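Local structure of proline iminopeptidase (Streptomyces halstedii, 3WMR) at residues Glu175-Leu178 and Lys179-Ala183. The protein acts as an amidohydrolase on polyketide substrates and, as a family S33 member, is thought to resemble peptidases that release N-terminal proline. Sequence-based numbering, arbitrary orientation.
Sequences ETLL and KHEAA
T176 and H180, one helical turn apart, lie side by side and point the same way. The methyl CG2 of T176 meets the imidazole at its edge, in the ring plane, 3.9 Å from CD2 of H180. OG1 of T176 stands beside the backbone N (chi1 -58°) and hydrogen-bonds to O of D172, which leaves the CG2 methyl anti to that N and beside the carbonyl carbon, on the side of the H180 ring. The same CD2 of H180 passes 3.2 Å from O of T176, which lies obliquely to the ring; the backbone bond from H180 N to that oxygen is weak at 3.5 Å. Both ring nitrogens have partners, ND1 in T185 and NE2 in E190, which fix the rotation of the imidazole. Helix 171-183 lies in the mostly helical insertion between strands 143-149 and 258-263, the position of the cap (lid) in alpha/beta hydrolases, away from the predicted catalytic residues; T176, L177 and H180 touch helix 189-202, while E175, L178 and K179 are exposed. Next round the helix, E181, extended beyond CG, runs alongside the L177 carbonyl: CD of E181 lies 3.2 Å from O of L177, and OE2 of E181 stands 3.8 Å from CB of L177. A salt bridge to R166 through OE1 and a hydrogen bond to Y191 through OE2 hold this carboxylate and probably favour its charged form. On the exposed flank K179 runs its aliphatic chain past the E175 carbonyl, CG of K179 3.2 Å from O of E175; NZ of K179 stays 5.3 Å from OE1 of E175, too far for a salt bridge, though the opposite charges may attract weakly.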
ATOM      1  N   GLU A 175      12.673   8.602 -23.612  1.00 29.91           N
ATOM      2  CA  GLU A 175      14.049   8.223 -23.946  1.00 31.18           C
ATOM      3  C   GLU A 175      14.984   8.283 -22.753  1.00 30.68           C
ATOM      4  O   GLU A 175      15.828   7.402 -22.580  1.00 30.80           O
ATOM      5  CB  GLU A 175      14.617   9.073 -25.094  1.00 33.17           C
ATOM      6  CG  GLU A 175      13.878   8.876 -26.404  1.00 34.56           C
ATOM      7  CD  GLU A 175      14.634   9.382 -27.620  1.00 36.65           C
ATOM      8  OE1 GLU A 175      15.837   9.754 -27.505  1.00 37.06           O
ATOM      9  OE2 GLU A 175      13.995   9.391 -28.697  1.00 38.16           O
ATOM     10  N   THR A 176      14.823   9.310 -21.931  1.00 30.71           N
ATOM     11  CA  THR A 176      15.604   9.453 -20.718  1.00 30.30           C
ATOM     12  C   THR A 176      15.363   8.288 -19.754  1.00 29.04           C
ATOM     13  O   THR A 176      16.319   7.768 -19.176  1.00 28.75           O
ATOM     14  CB  THR A 176      15.276  10.775 -20.006  1.00 30.69           C
ATOM     15  OG1 THR A 176      15.534  11.863 -20.897  1.00 31.91           O
ATOM     16  CG2 THR A 176      16.118  10.946 -18.753  1.00 30.88           C
ATOM     17  N   LEU A 177      14.103   7.887 -19.574  1.00 27.62           N
ATOM     18  CA  LEU A 177      13.796   6.718 -18.722  1.00 26.91           C
ATOM     19  C   LEU A 177      14.474   5.451 -19.250  1.00 26.99           C
ATOM     20  O   LEU A 177      15.097   4.706 -18.503  1.00 24.60           O
ATOM     21  CB  LEU A 177      12.287   6.461 -18.636  1.00 26.28           C
ATOM     22  CG  LEU A 177      11.395   7.518 -17.987  1.00 26.70           C
ATOM     23  CD1 LEU A 177       9.938   7.077 -18.042  1.00 26.63           C
ATOM     24  CD2 LEU A 177      11.825   7.788 -16.557  1.00 26.71           C
ATOM     25  N   LEU A 178      14.340   5.229 -20.551  1.00 28.90           N
ATOM     26  CA  LEU A 178      14.853   4.021 -21.201  1.00 29.81           C
ATOM     27  C   LEU A 178      16.378   3.897 -21.083  1.00 30.77           C
ATOM     28  O   LEU A 178      16.893   2.829 -20.744  1.00 30.00           O
ATOM     29  CB  LEU A 178      14.428   3.992 -22.686  1.00 30.98           C
ATOM     30  CG  LEU A 178      14.945   2.835 -23.570  1.00 33.18           C
ATOM     31  CD1 LEU A 178      14.621   1.474 -22.981  1.00 33.38           C
ATOM     32  CD2 LEU A 178      14.389   2.925 -24.987  1.00 34.60           C
ATOM     33  N   LYS A 179      17.082   4.996 -21.353  1.00 32.24           N
ATOM     34  CA  LYS A 179      18.550   5.018 -21.350  1.00 34.24           C
ATOM     35  C   LYS A 179      19.092   4.554 -19.994  1.00 32.94           C
ATOM     36  O   LYS A 179      19.856   3.584 -19.925  1.00 33.05           O
ATOM     37  CB  LYS A 179      19.068   6.439 -21.668  1.00 35.74           C
ATOM     38  CG  LYS A 179      18.968   6.837 -23.144  1.00 38.98           C
ATOM     39  CD  LYS A 179      19.233   8.335 -23.347  1.00 40.64           C
ATOM     40  CE  LYS A 179      19.246   8.746 -24.820  1.00 41.37           C
ATOM     41  NZ  LYS A 179      20.619   8.845 -25.397  1.00 42.59           N
ATOM     42  N   HIS A 180      18.652   5.226 -18.929  1.00 30.83           N
ATOM     43  CA  HIS A 180      19.125   4.945 -17.572  1.00 31.00           C
ATOM     44  C   HIS A 180      18.645   3.609 -17.004  1.00 28.13           C
ATOM     45  O   HIS A 180      19.350   2.977 -16.234  1.00 28.36           O
ATOM     46  CB  HIS A 180      18.739   6.084 -16.634  1.00 32.41           C
ATOM     47  CG  HIS A 180      19.423   7.372 -16.963  1.00 36.08           C
ATOM     48  ND1 HIS A 180      20.790   7.526 -16.871  1.00 38.05           N
ATOM     49  CD2 HIS A 180      18.941   8.549 -17.427  1.00 37.85           C
ATOM     50  CE1 HIS A 180      21.120   8.750 -17.244  1.00 38.93           C
ATOM     51  NE2 HIS A 180      20.017   9.392 -17.584  1.00 39.69           N
ATOM     52  N   GLU A 181      17.444   3.190 -17.362  1.00 26.52           N
ATOM     53  CA  GLU A 181      16.978   1.855 -16.970  1.00 26.70           C
ATOM     54  C   GLU A 181      17.849   0.778 -17.621  1.00 26.39           C
ATOM     55  O   GLU A 181      18.287  -0.160 -16.955  1.00 26.52           O
ATOM     56  CB  GLU A 181      15.496   1.673 -17.296  1.00 26.53           C
ATOM     57  CG  GLU A 181      14.604   2.471 -16.336  1.00 26.09           C
ATOM     58  CD  GLU A 181      13.204   2.733 -16.867  1.00 26.65           C
ATOM     59  OE1 GLU A 181      12.853   2.212 -17.944  1.00 24.57           O
ATOM     60  OE2 GLU A 181      12.452   3.503 -16.212  1.00 26.03           O
ATOM     61  N   ALA A 182      18.120   0.924 -18.911  1.00 27.02           N
ATOM     62  CA  ALA A 182      18.936  -0.064 -19.640  1.00 27.64           C
ATOM     63  C   ALA A 182      20.325  -0.267 -19.015  1.00 29.15           C
ATOM     64  O   ALA A 182      20.777  -1.427 -18.827  1.00 28.57           O
ATOM     65  CB  ALA A 182      19.066   0.315 -21.110  1.00 27.22           C
ATOM     66  N   ALA A 183      20.969   0.850 -18.687  1.00 28.10           N
ATOM     67  CA  ALA A 183      22.319   0.864 -18.118  1.00 30.59           C
ATOM     68  C   ALA A 183      22.388   0.847 -16.574  1.00 31.28           C
ATOM     69  O   ALA A 183      23.479   0.899 -16.016  1.00 31.72           O
ATOM     70  CB  ALA A 183      23.069   2.072 -18.632  1.00 30.39           C
TER